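Local coordinates for uncharacterized protein (Chaetomium thermophilum, PDB 3LPZ) that probably acts in the Get pathway of tail-anchored protein biogenesis, as a Get4-family alpha-solenoid that binds Get5 and offers surfaces for several interactions, at residues A[62-65]-A[66-70]; A[91-94]-A[95-98]; A[120-123]-A[124-127]; A[139-142]-A[143-146]; A[202-205]-A[206-210]. All blocks are in the same frame, centred on the assembly; numbering follows the deposited sequence.

Contact 1 of 5, residues A[62-65]-A[66-70]; sequences SQTL and LRSGQ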
loop_
_atom_site.group_PDB
_atom_site.type_symbol
_atom_site.label_atom_id
_atom_site.label_comp_id
_atom_site.label_asym_id
_atom_site.label_seq_id
_atom_site.Cartn_x
_atom_site.Cartn_y
_atom_site.Cartn_z
ATOM N N SER A 62 -1.130 23.233 -14.436
ATOM C CA SER A 62 -1.696 22.558 -13.273
ATOM C C SER A 62 -0.874 22.859 -12.021
ATOM O O SER A 62 -1.431 23.224 -10.975
ATOM C CB SER A 62 -1.734 21.036 -13.455
ATOM O OG SER A 62 -2.084 20.454 -12.203
ATOM N N GLN A 63 0.441 22.688 -12.130
ATOM C CA GLN A 63 1.327 22.950 -10.997
ATOM C C GLN A 63 1.277 24.427 -10.567
ATOM O O GLN A 63 1.239 24.733 -9.348
ATOM C CB GLN A 63 2.755 22.469 -11.279
ATOM C CG GLN A 63 2.786 20.947 -11.496
ATOM C CD GLN A 63 4.136 20.404 -11.883
ATOM O OE1 GLN A 63 5.118 21.127 -11.860
ATOM N NE2 GLN A 63 4.194 19.113 -12.241
ATOM N N THR A 64 1.252 25.339 -11.539
ATOM C CA THR A 64 1.120 26.766 -11.182
ATOM C C THR A 64 -0.169 27.075 -10.417
ATOM O O THR A 64 -0.165 27.847 -9.430
ATOM C CB THR A 64 1.230 27.695 -12.411
ATOM O OG1 THR A 64 2.503 27.499 -13.028
ATOM C CG2 THR A 64 1.110 29.167 -11.985
ATOM N N LEU A 65 -1.279 26.490 -10.875
ATOM C CA LEU A 65 -2.561 26.707 -10.210
ATOM C C LEU A 65 -2.515 26.146 -8.799
ATOM O O LEU A 65 -2.949 26.799 -7.854
ATOM C CB LEU A 65 -3.693 26.049 -10.985
ATOM C CG LEU A 65 -4.156 26.819 -12.223
ATOM C CD1 LEU A 65 -4.809 25.894 -13.238
ATOM C CD2 LEU A 65 -5.100 27.956 -11.826
ATOM N N LEU A 66 -1.983 24.931 -8.670
ATOM C CA LEU A 66 -1.838 24.300 -7.349
ATOM C C LEU A 66 -0.954 25.119 -6.399
ATOM O O LEU A 66 -1.277 25.232 -5.225
ATOM C CB LEU A 66 -1.342 22.835 -7.454
ATOM C CG LEU A 66 -2.316 21.872 -8.150
ATOM C CD1 LEU A 66 -1.640 20.514 -8.529
ATOM C CD2 LEU A 66 -3.544 21.633 -7.270
ATOM N N ARG A 67 0.147 25.673 -6.904
ATOM C CA ARG A 67 1.013 26.568 -6.100
ATOM C C ARG A 67 0.317 27.866 -5.717
ATOM O O ARG A 67 0.656 28.459 -4.712
ATOM C CB ARG A 67 2.283 26.958 -6.852
ATOM C CG ARG A 67 3.349 25.925 -6.824
ATOM C CD ARG A 67 4.598 26.406 -7.522
ATOM N NE ARG A 67 5.379 25.248 -7.941
ATOM C CZ ARG A 67 6.239 24.582 -7.162
ATOM N NH1 ARG A 67 6.468 24.952 -5.904
ATOM N NH2 ARG A 67 6.883 23.535 -7.647
ATOM N N SER A 68 -0.629 28.321 -6.533
ATOM C CA SER A 68 -1.337 29.568 -6.256
ATOM C C SER A 68 -2.603 29.347 -5.449
ATOM O O SER A 68 -3.498 30.171 -5.491
ATOM C CB SER A 68 -1.720 30.275 -7.553
ATOM O OG SER A 68 -0.595 30.493 -8.383
ATOM N N GLY A 69 -2.707 28.219 -4.764
ATOM C CA GLY A 69 -3.891 27.917 -3.955
ATOM C C GLY A 69 -5.204 27.658 -4.689
ATOM O O GLY A 69 -6.261 27.686 -4.063
ATOM N N GLN A 70 -5.163 27.402 -5.998
ATOM C CA GLN A 70 -6.380 27.065 -6.744
ATOM C C GLN A 70 -6.474 25.542 -6.929
ATOM O O GLN A 70 -6.216 25.014 -8.009
ATOM C CB GLN A 70 -6.399 27.775 -8.097
ATOM C CG GLN A 70 -6.371 29.303 -7.991
ATOM C CD GLN A 70 -7.375 29.837 -6.998
ATOM O OE1 GLN A 70 -8.579 29.769 -7.215
ATOM N NE2 GLN A 70 -6.878 30.359 -5.881
HETATM O O HOH W 1 6.977 21.324 -9.035
#
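Ser68 and Thr64 meet where helix 51-67 runs out, and the polar contacts between 62-65 and 66-70 show how a helix is brought to a stop. The carbonyl oxygen Thr64 O is gripped twice by one residue: Ser68 N lies 3.0 Å from it and the hydroxyl Ser68 OG 2.9 Å, the two donors arriving from opposite faces of the carbonyl plane. The hydroxyl can fold back in this way because OG stands beside its own backbone N (chi1 -55°). With an alanine here the hydroxyl grip is gone, and Thr64 O would probably be left, on this turn, with the bent amide bond from Ser68 N (134° at the hydrogen). Gln70 N, two residues on, reaches back to Leu65 O at 3.0 Å, while Gly69 N makes a weak bond of 3.3 Å to Leu66 O. Farther up, Arg67 and Gln63 share a water at their polar ends, both links being weak.

Van der Waals contacts accompany these bonds. Leu65 CD2 lies 4.0 Å from Gln70 CB, the two side chains crossing at a slant, and Leu66 CD1 comes to 3.7 Å from Ser62 OG, whose hydroxyl bonds to Gly74 O. Outside the turn, Leu65 and Ser68 both rest on Ile23 of helix 11-25, and Leu66 packs on Leu106 and Phe107.

With Gly69 as the C-prime residue at positive phi (68°), the bonds from Gln70 N and Gly69 N make a Schellman motif, which ends helix 51-67 and leaves Gln70 as the N-cap of helix 71-88 in the alpha-solenoid.

Contact 2 of 5, residues A[91-94]-A[95-98]; sequences RVDG and ASRG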
loop_
_atom_site.group_PDB
_atom_site.type_symbol
_atom_site.label_atom_id
_atom_site.label_comp_id
_atom_site.label_asym_id
_atom_site.label_seq_id
_atom_site.Cartn_x
_atom_site.Cartn_y
_atom_site.Cartn_z
ATOM N N ARG A 91 2.958 5.176 -22.010
ATOM C CA ARG A 91 3.295 4.183 -20.993
ATOM C C ARG A 91 3.958 4.839 -19.778
ATOM O O ARG A 91 4.548 5.905 -19.884
ATOM C CB ARG A 91 4.219 3.097 -21.559
ATOM C CG ARG A 91 3.819 2.544 -22.928
ATOM C CD ARG A 91 3.226 1.151 -22.887
ATOM N NE ARG A 91 3.817 0.255 -21.879
ATOM C CZ ARG A 91 3.098 -0.675 -21.253
ATOM N NH1 ARG A 91 1.801 -0.817 -21.551
ATOM N NH2 ARG A 91 3.648 -1.455 -20.335
ATOM N N VAL A 92 3.830 4.207 -18.616
ATOM C CA VAL A 92 4.523 4.660 -17.422
ATOM C C VAL A 92 6.047 4.727 -17.693
ATOM O O VAL A 92 6.659 3.746 -18.144
ATOM C CB VAL A 92 4.239 3.734 -16.221
ATOM C CG1 VAL A 92 5.006 4.192 -14.972
ATOM C CG2 VAL A 92 2.733 3.654 -15.918
ATOM N N ASP A 93 6.637 5.888 -17.459
ATOM C CA ASP A 93 8.074 6.066 -17.601
ATOM C C ASP A 93 8.532 7.195 -16.668
ATOM O O ASP A 93 7.711 7.784 -15.938
ATOM C CB ASP A 93 8.513 6.269 -19.082
ATOM C CG ASP A 93 8.092 7.633 -19.680
ATOM O OD1 ASP A 93 7.518 8.516 -18.985
ATOM O OD2 ASP A 93 8.341 7.825 -20.895
ATOM N N GLY A 94 9.829 7.490 -16.679
ATOM C CA GLY A 94 10.369 8.414 -15.692
ATOM C C GLY A 94 9.768 9.802 -15.756
ATOM O O GLY A 94 9.392 10.391 -14.731
ATOM N N ALA A 95 9.716 10.342 -16.962
ATOM C CA ALA A 95 9.233 11.708 -17.179
ATOM C C ALA A 95 7.725 11.860 -16.903
ATOM O O ALA A 95 7.301 12.871 -16.329
ATOM C CB ALA A 95 9.603 12.201 -18.626
ATOM N N SER A 96 6.919 10.882 -17.313
ATOM C CA SER A 96 5.451 10.963 -17.075
ATOM C C SER A 96 5.160 10.802 -15.579
ATOM O O SER A 96 4.361 11.558 -15.005
ATOM C CB SER A 96 4.674 9.930 -17.905
ATOM O OG SER A 96 5.142 8.600 -17.663
ATOM N N ARG A 97 5.845 9.845 -14.943
ATOM C CA ARG A 97 5.689 9.662 -13.503
ATOM C C ARG A 97 6.158 10.958 -12.807
ATOM O O ARG A 97 5.533 11.390 -11.853
ATOM C CB ARG A 97 6.506 8.465 -12.979
ATOM C CG ARG A 97 6.284 8.160 -11.474
ATOM C CD ARG A 97 7.379 7.205 -10.882
ATOM N NE ARG A 97 7.287 5.877 -11.514
ATOM C CZ ARG A 97 8.154 5.383 -12.405
ATOM N NH1 ARG A 97 9.258 6.069 -12.783
ATOM N NH2 ARG A 97 7.915 4.177 -12.917
ATOM N N GLY A 98 7.273 11.547 -13.255
ATOM C CA GLY A 98 7.774 12.763 -12.608
ATOM C C GLY A 98 6.778 13.925 -12.673
ATOM O O GLY A 98 6.616 14.688 -11.711
#
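Between Asp93 and Arg97 the backbone closes its first helical turn: Arg97 N bonds to Asp93 O at 3.0 Å, and Gly98 N follows on Gly94 O at 2.8 Å, so the extended chain of 91-93 passes straight into helix 94-104.

The Asp93 carboxylate bends over the start of this turn. Its CG is wedged between the backbone N and the carbonyl carbon (chi1 71°), which brings OD1 back over the helix end, where it receives two donors from one residue. Ser96 N approaches OD1 at 3.0 Å in a fairly straight bond, with an N-H...O angle of 162°, while Ser96 OG gives it a shorter bond of 2.7 Å from above the carboxylate plane. An amide of the first turn that has no helical carbonyl before it is thereby satisfied, and the negative carboxylate sits where it would be expected to interact favourably with the positive end of the helix dipole.

Arg97 turns back along the same end of the helix. Its NH2 comes to 3.6 Å from Val92 CG1, and Asp93 O lies over one face of the guanidinium. The charge itself is engaged by Asp135, through a salt bridge at Arg97 NE, while Val92 packs on Trp124 and Ser125 of helix 112-128.

An aspartate N-cap accepting from the amide three residues on, here reinforced by that residue's hydroxyl, is a classic helix start, and it opens helix 94-104 of the solenoid.

Contact 3 of 5, residues A[120-123]-A[124-127]; sequences EMID and WSKK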
loop_
_atom_site.group_PDB
_atom_site.type_symbol
_atom_site.label_atom_id
_atom_site.label_comp_id
_atom_site.label_asym_id
_atom_site.label_seq_id
_atom_site.Cartn_x
_atom_site.Cartn_y
_atom_site.Cartn_z
ATOM N N GLU A 120 -7.171 8.218 -10.471
ATOM C CA GLU A 120 -6.945 8.206 -11.919
ATOM C C GLU A 120 -5.508 7.835 -12.264
ATOM O O GLU A 120 -5.278 7.013 -13.162
ATOM C CB GLU A 120 -7.329 9.547 -12.569
ATOM C CG GLU A 120 -8.848 9.876 -12.454
ATOM C CD GLU A 120 -9.763 8.904 -13.224
ATOM O OE1 GLU A 120 -9.325 8.224 -14.180
ATOM O OE2 GLU A 120 -10.941 8.818 -12.861
ATOM N N MET A 121 -4.565 8.455 -11.559
ATOM C CA MET A 121 -3.134 8.297 -11.797
ATOM C C MET A 121 -2.722 6.811 -11.586
ATOM O O MET A 121 -2.021 6.211 -12.421
ATOM C CB MET A 121 -2.393 9.245 -10.820
ATOM C CG MET A 121 -0.883 9.096 -10.713
ATOM S SD MET A 121 -0.180 10.023 -9.308
ATOM C CE MET A 121 -0.515 8.981 -7.881
ATOM N N ILE A 122 -3.177 6.220 -10.477
ATOM C CA ILE A 122 -2.888 4.811 -10.193
ATOM C C ILE A 122 -3.496 3.905 -11.272
ATOM O O ILE A 122 -2.831 2.961 -11.716
ATOM C CB ILE A 122 -3.385 4.378 -8.796
ATOM C CG1 ILE A 122 -2.593 5.096 -7.675
ATOM C CG2 ILE A 122 -3.344 2.802 -8.617
ATOM C CD1 ILE A 122 -1.132 4.724 -7.582
ATOM N N ASP A 123 -4.732 4.204 -11.685
ATOM C CA ASP A 123 -5.446 3.412 -12.697
ATOM C C ASP A 123 -4.739 3.517 -14.045
ATOM O O ASP A 123 -4.542 2.514 -14.730
ATOM C CB ASP A 123 -6.921 3.845 -12.842
ATOM C CG ASP A 123 -7.619 3.145 -13.990
ATOM O OD1 ASP A 123 -8.085 1.996 -13.807
ATOM O OD2 ASP A 123 -7.678 3.718 -15.091
ATOM N N TRP A 124 -4.315 4.712 -14.424
ATOM C CA TRP A 124 -3.514 4.802 -15.650
ATOM C C TRP A 124 -2.239 3.943 -15.510
ATOM O O TRP A 124 -1.857 3.242 -16.433
ATOM C CB TRP A 124 -3.170 6.255 -15.974
ATOM C CG TRP A 124 -1.946 6.414 -16.853
ATOM C CD1 TRP A 124 -1.885 6.303 -18.232
ATOM C CD2 TRP A 124 -0.616 6.726 -16.420
ATOM N NE1 TRP A 124 -0.613 6.555 -18.660
ATOM C CE2 TRP A 124 0.192 6.802 -17.577
ATOM C CE3 TRP A 124 -0.028 6.961 -15.162
ATOM C CZ2 TRP A 124 1.566 7.095 -17.521
ATOM C CZ3 TRP A 124 1.334 7.246 -15.100
ATOM C CH2 TRP A 124 2.117 7.316 -16.283
ATOM N N SER A 125 -1.603 3.978 -14.342
ATOM C CA SER A 125 -0.348 3.242 -14.166
ATOM C C SER A 125 -0.576 1.702 -14.222
ATOM O O SER A 125 0.313 0.963 -14.621
ATOM C CB SER A 125 0.358 3.666 -12.881
ATOM O OG SER A 125 -0.203 3.034 -11.736
ATOM N N LYS A 126 -1.753 1.233 -13.817
ATOM C CA LYS A 126 -2.079 -0.201 -13.905
ATOM C C LYS A 126 -2.223 -0.641 -15.351
ATOM O O LYS A 126 -1.706 -1.702 -15.753
ATOM C CB LYS A 126 -3.392 -0.514 -13.183
ATOM C CG LYS A 126 -3.389 -0.255 -11.698
ATOM C CD LYS A 126 -4.794 -0.528 -11.164
ATOM C CE LYS A 126 -4.797 -0.725 -9.692
ATOM N NZ LYS A 126 -6.190 -1.007 -9.252
ATOM N N LYS A 127 -2.940 0.172 -16.124
ATOM C CA LYS A 127 -3.253 -0.155 -17.508
ATOM C C LYS A 127 -2.112 0.162 -18.476
ATOM O O LYS A 127 -1.966 -0.506 -19.485
ATOM C CB LYS A 127 -4.567 0.547 -17.910
ATOM C CG LYS A 127 -5.757 -0.223 -17.313
ATOM C CD LYS A 127 -7.070 0.515 -17.313
ATOM C CE LYS A 127 -8.123 -0.389 -16.687
ATOM N NZ LYS A 127 -9.047 0.396 -15.825
HETATM O O HOH W 2 -7.926 0.955 -10.622
#
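Asp123 and Lys127, one helical turn apart, are joined by a salt bridge in which Lys127 NZ stands 2.7 Å from Asp123 OD1 and uses the syn lone pair of that oxygen. The carboxylate has further partners: OD2 forms a salt bridge with Arg86 of helix 71-88, and a water held by Lys126 NZ donates a weak bond to OD1. With CG anti to its backbone N (chi1 173°), the acid group is carried to where OD1 meets Lys127 and OD2 meets Arg86. Glu120 is paired likewise, OE1 with Arg86 and OE2 with Arg116. An asparagine here would probably cost Lys127 its charged mate within the helix and leave Arg86 with Glu120 as the remaining one of its two carboxylates.

On the neighbouring flank Ile122 O takes two donors, Lys126 N at 2.9 Å and Ser125 OG at 2.6 Å. The hydroxyl oxygen also receives a bond from Asp135 N, acting as donor and acceptor at once; its position between the backbone N and the carbonyl carbon (chi1 80°) turns it back to the preceding turn.

The remaining backbone donors are met in helical fashion, Trp124 N by Glu120 O at 2.8 Å, Ser125 N by Met121 O at 3.0 Å and Lys127 N by Asp123 O at 3.2 Å. Met121 O also lies in the indole plane at its edge, 3.5 Å from Trp124 CE3. Trp124 NE1 bonds to Gln90 O, and the ring meets those of Phe85 and Phe128.

Helix 112-128 is thus amphipathic, as solenoid helices commonly are, with an i to i+4 salt bridge and Trp124 packed against its neighbours.

Contact 4 of 5, residues A[139-142]-A[143-146]; sequences HHVV and GTLY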
loop_
_atom_site.group_PDB
_atom_site.type_symbol
_atom_site.label_atom_id
_atom_site.label_comp_id
_atom_site.label_asym_id
_atom_site.label_seq_id
_atom_site.Cartn_x
_atom_site.Cartn_y
_atom_site.Cartn_z
ATOM N N HIS A 139 2.735 4.177 -5.807
ATOM C CA HIS A 139 2.187 3.633 -4.551
ATOM C C HIS A 139 3.042 4.051 -3.348
ATOM O O HIS A 139 2.507 4.420 -2.291
ATOM C CB HIS A 139 2.091 2.097 -4.565
ATOM C CG HIS A 139 0.886 1.571 -5.284
ATOM N ND1 HIS A 139 -0.402 1.924 -4.937
ATOM C CD2 HIS A 139 0.768 0.707 -6.324
ATOM C CE1 HIS A 139 -1.266 1.297 -5.722
ATOM N NE2 HIS A 139 -0.583 0.555 -6.578
ATOM N N HIS A 140 4.363 3.968 -3.493
ATOM C CA HIS A 140 5.245 4.403 -2.429
ATOM C C HIS A 140 5.008 5.872 -1.993
ATOM O O HIS A 140 4.834 6.165 -0.814
ATOM C CB HIS A 140 6.712 4.226 -2.797
ATOM C CG HIS A 140 7.634 4.748 -1.730
ATOM N ND1 HIS A 140 7.854 4.067 -0.551
ATOM C CD2 HIS A 140 8.347 5.898 -1.646
ATOM C CE1 HIS A 140 8.675 4.776 0.213
ATOM N NE2 HIS A 140 8.999 5.886 -0.431
ATOM N N VAL A 141 5.072 6.782 -2.952
ATOM C CA VAL A 141 4.874 8.190 -2.660
ATOM C C VAL A 141 3.476 8.507 -2.074
ATOM O O VAL A 141 3.389 9.217 -1.085
ATOM C CB VAL A 141 5.223 9.077 -3.872
ATOM C CG1 VAL A 141 4.957 10.567 -3.518
ATOM C CG2 VAL A 141 6.723 8.844 -4.261
ATOM N N VAL A 142 2.411 7.959 -2.649
ATOM C CA VAL A 142 1.066 8.170 -2.120
ATOM C C VAL A 142 1.028 7.620 -0.686
ATOM O O VAL A 142 0.505 8.251 0.234
ATOM C CB VAL A 142 -0.005 7.456 -3.004
ATOM C CG1 VAL A 142 -1.381 7.407 -2.307
ATOM C CG2 VAL A 142 -0.099 8.149 -4.380
ATOM N N GLY A 143 1.621 6.438 -0.507
ATOM C CA GLY A 143 1.668 5.813 0.804
ATOM C C GLY A 143 2.393 6.680 1.820
ATOM O O GLY A 143 1.903 6.841 2.953
ATOM N N THR A 144 3.527 7.267 1.426
ATOM C CA THR A 144 4.265 8.144 2.361
ATOM C C THR A 144 3.502 9.442 2.691
ATOM O O THR A 144 3.544 9.925 3.832
ATOM C CB THR A 144 5.684 8.504 1.910
ATOM O OG1 THR A 144 5.613 9.391 0.769
ATOM C CG2 THR A 144 6.444 7.229 1.539
ATOM N N LEU A 145 2.802 9.980 1.709
ATOM C CA LEU A 145 1.950 11.132 1.941
ATOM C C LEU A 145 0.853 10.809 2.954
ATOM O O LEU A 145 0.614 11.593 3.878
ATOM C CB LEU A 145 1.353 11.638 0.612
ATOM C CG LEU A 145 1.925 12.871 -0.103
ATOM C CD1 LEU A 145 3.391 13.241 0.220
ATOM C CD2 LEU A 145 1.692 12.763 -1.612
ATOM N N TYR A 146 0.180 9.677 2.778
ATOM C CA TYR A 146 -0.842 9.243 3.746
ATOM C C TYR A 146 -0.287 9.070 5.169
ATOM O O TYR A 146 -0.926 9.513 6.138
ATOM C CB TYR A 146 -1.604 7.985 3.296
ATOM C CG TYR A 146 -2.516 8.169 2.092
ATOM C CD1 TYR A 146 -2.941 9.437 1.676
ATOM C CD2 TYR A 146 -2.976 7.060 1.374
ATOM C CE1 TYR A 146 -3.797 9.590 0.548
ATOM C CE2 TYR A 146 -3.822 7.212 0.258
ATOM C CZ TYR A 146 -4.223 8.468 -0.139
ATOM O OH TYR A 146 -5.049 8.585 -1.242
#
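Thr144 lies across the imidazole of His140, one turn earlier in helix 136-148, and can be followed outward atom by atom. Its CB rests 3.7 Å from His140 O, the carbonyl that takes the helical bond from Thr144 N. From CB the two branches part. OG1 sits between the backbone N and the carbonyl carbon (chi1 70°), a torsion that turns it back to Val141 O, where it donates a hydrogen bond of 2.9 Å. Leu145 N gives the same oxygen a second bond, of 3.0 Å, and Val141 O is therefore held by two donors. The other branch, CG2, passes close to His140 O, at 3.0 Å, and stands over one face of the His140 ring in a CH-pi contact, 3.7 Å from the centroid and 22° off the ring normal. His140 ND1 bonds to Ser166 OG, which probably limits the rotation of the ring beneath the methyl group.

A second contact of this kind forms on another side of the helix: Val142 CG1 lies over a face of the Tyr146 ring, 3.9 Å from its centroid, the two side chains running alongside each other. Tyr146 also touches Val118 and Ala155, on the helices before and after this one.

The chemistry divides the work at Thr144, since the hydroxyl is spent on the helix's own backbone and the methyl group on an aromatic face. A polar residue can thereby pack as an apolar one, and both branches are likely to hold its torsion.

Contact 5 of 5, residues A[202-205]-A[206-210]; sequences NVRA and ANTAY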
loop_
_atom_site.group_PDB
_atom_site.type_symbol
_atom_site.label_atom_id
_atom_site.label_comp_id
_atom_site.label_asym_id
_atom_site.label_seq_id
_atom_site.Cartn_x
_atom_site.Cartn_y
_atom_site.Cartn_z
ATOM N N ASN A 202 5.947 -11.232 -1.217
ATOM C CA ASN A 202 7.138 -10.431 -1.140
ATOM C C ASN A 202 7.833 -10.698 0.206
ATOM O O ASN A 202 7.685 -9.945 1.152
ATOM C CB ASN A 202 6.777 -8.948 -1.276
ATOM C CG ASN A 202 8.000 -8.077 -1.577
ATOM O OD1 ASN A 202 9.131 -8.501 -1.372
ATOM N ND2 ASN A 202 7.765 -6.845 -2.046
ATOM N N VAL A 203 8.545 -11.814 0.272
ATOM C CA VAL A 203 9.234 -12.249 1.463
ATOM C C VAL A 203 10.309 -11.255 1.864
ATOM O O VAL A 203 10.481 -10.989 3.030
ATOM C CB VAL A 203 9.815 -13.691 1.281
ATOM C CG1 VAL A 203 10.502 -14.178 2.578
ATOM C CG2 VAL A 203 8.671 -14.639 0.948
ATOM N N ARG A 204 11.039 -10.728 0.886
ATOM C CA ARG A 204 12.084 -9.741 1.125
ATOM C C ARG A 204 11.530 -8.573 1.936
ATOM O O ARG A 204 12.115 -8.153 2.935
ATOM C CB ARG A 204 12.621 -9.204 -0.205
ATOM C CG ARG A 204 13.959 -8.496 -0.078
ATOM C CD ARG A 204 13.971 -7.131 -0.785
ATOM N NE ARG A 204 13.817 -6.037 0.178
ATOM C CZ ARG A 204 12.773 -5.211 0.231
ATOM N NH1 ARG A 204 11.787 -5.332 -0.643
ATOM N NH2 ARG A 204 12.740 -4.250 1.144
ATOM N N ALA A 205 10.398 -8.047 1.476
ATOM C CA ALA A 205 9.753 -6.920 2.134
ATOM C C ALA A 205 9.272 -7.302 3.549
ATOM O O ALA A 205 9.435 -6.538 4.491
ATOM C CB ALA A 205 8.570 -6.431 1.291
ATOM N N ALA A 206 8.689 -8.494 3.681
ATOM C CA ALA A 206 8.204 -8.984 4.977
ATOM C C ALA A 206 9.370 -8.989 5.975
ATOM O O ALA A 206 9.231 -8.534 7.126
ATOM C CB ALA A 206 7.637 -10.384 4.838
ATOM N N ASN A 207 10.517 -9.495 5.513
ATOM C CA ASN A 207 11.746 -9.515 6.317
ATOM C C ASN A 207 12.196 -8.141 6.734
ATOM O O ASN A 207 12.532 -7.919 7.908
ATOM C CB ASN A 207 12.892 -10.222 5.593
ATOM C CG ASN A 207 12.689 -11.727 5.500
ATOM O OD1 ASN A 207 11.953 -12.320 6.286
ATOM N ND2 ASN A 207 13.376 -12.364 4.532
ATOM N N THR A 208 12.216 -7.223 5.768
ATOM C CA THR A 208 12.621 -5.854 6.053
ATOM C C THR A 208 11.669 -5.213 7.088
ATOM O O THR A 208 12.127 -4.603 8.058
ATOM C CB THR A 208 12.692 -5.004 4.740
ATOM O OG1 THR A 208 13.701 -5.566 3.886
ATOM C CG2 THR A 208 13.031 -3.526 5.019
ATOM N N ALA A 209 10.356 -5.312 6.870
ATOM C CA ALA A 209 9.404 -4.712 7.815
ATOM C C ALA A 209 9.600 -5.286 9.228
ATOM O O ALA A 209 9.629 -4.556 10.207
ATOM C CB ALA A 209 7.958 -4.926 7.350
ATOM N N TYR A 210 9.781 -6.595 9.316
ATOM C CA TYR A 210 10.036 -7.244 10.589
ATOM C C TYR A 210 11.308 -6.697 11.270
ATOM O O TYR A 210 11.318 -6.360 12.461
ATOM C CB TYR A 210 10.175 -8.739 10.346
ATOM C CG TYR A 210 10.755 -9.473 11.519
ATOM C CD1 TYR A 210 9.953 -9.825 12.608
ATOM C CD2 TYR A 210 12.123 -9.808 11.547
ATOM C CE1 TYR A 210 10.493 -10.484 13.707
ATOM C CE2 TYR A 210 12.663 -10.479 12.647
ATOM C CZ TYR A 210 11.835 -10.813 13.717
ATOM O OH TYR A 210 12.377 -11.483 14.800
#
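The first turns of helix 203-220 form a capped helix start, in which Asn202 and Ala206 meet through the opening backbone bond, Ala206 N to Asn202 O at 3.1 Å. As N-cap, Asn202 also turns its side-chain oxygen back: OD1 accepts from Ala205 N at 3.2 Å, the donor standing above the carbonyl plane of the amide and off its lone pairs.

Beyond the cap, Val203 and Asn207 lie alongside each other and point the same way, with Val203 CG1 3.9 Å from Asn207 ND2. Thr208 reaches toward the preceding turn. Its backbone N bonds to Arg204 O at 3.0 Å, and OG1, beside that N (chi1 -63°), has Arg204 NH2 at 3.2 Å. That last bond is weak and doubtful, since it belongs to one of two conformers of the arginine, whose chain bends at chi2 and chi3 to get there.

Alanines face the neighbouring helices: Ala205 and Ala206 touch Tyr197 of helix 186-199, and Ala209 meets Ala171 of helix 166-179, consistent with a close approach. An asparagine N-cap, its side chain accepting from the amide three residues on, is a familiar helix start, and here it opens helix 203-220 of the alpha-solenoid.

In the fold
From the N terminus the five contacts follow in series, none nesting in or crossing another, and each joins neighbouring turns of the chain instead of closing a long loop. Contact 1 ends helix 51-67 and passes the chain to helix 71-88. Contact 2 starts helix 94-104, and contacts 3 and 4 lie within the next two helices, 112-128 and 136-148. Contact 3 touches both contact 2 and contact 4, which do not touch each other: Ser96 packs on Trp124, and Met121 meets Val142, with Ile122 against His139. Contact 5 starts helix 203-220, its centre about 39 Å from that of contact 1, on the opposite side of the chain's centre. The series thus samples the solenoid from helix 51-67 to helix 203-220.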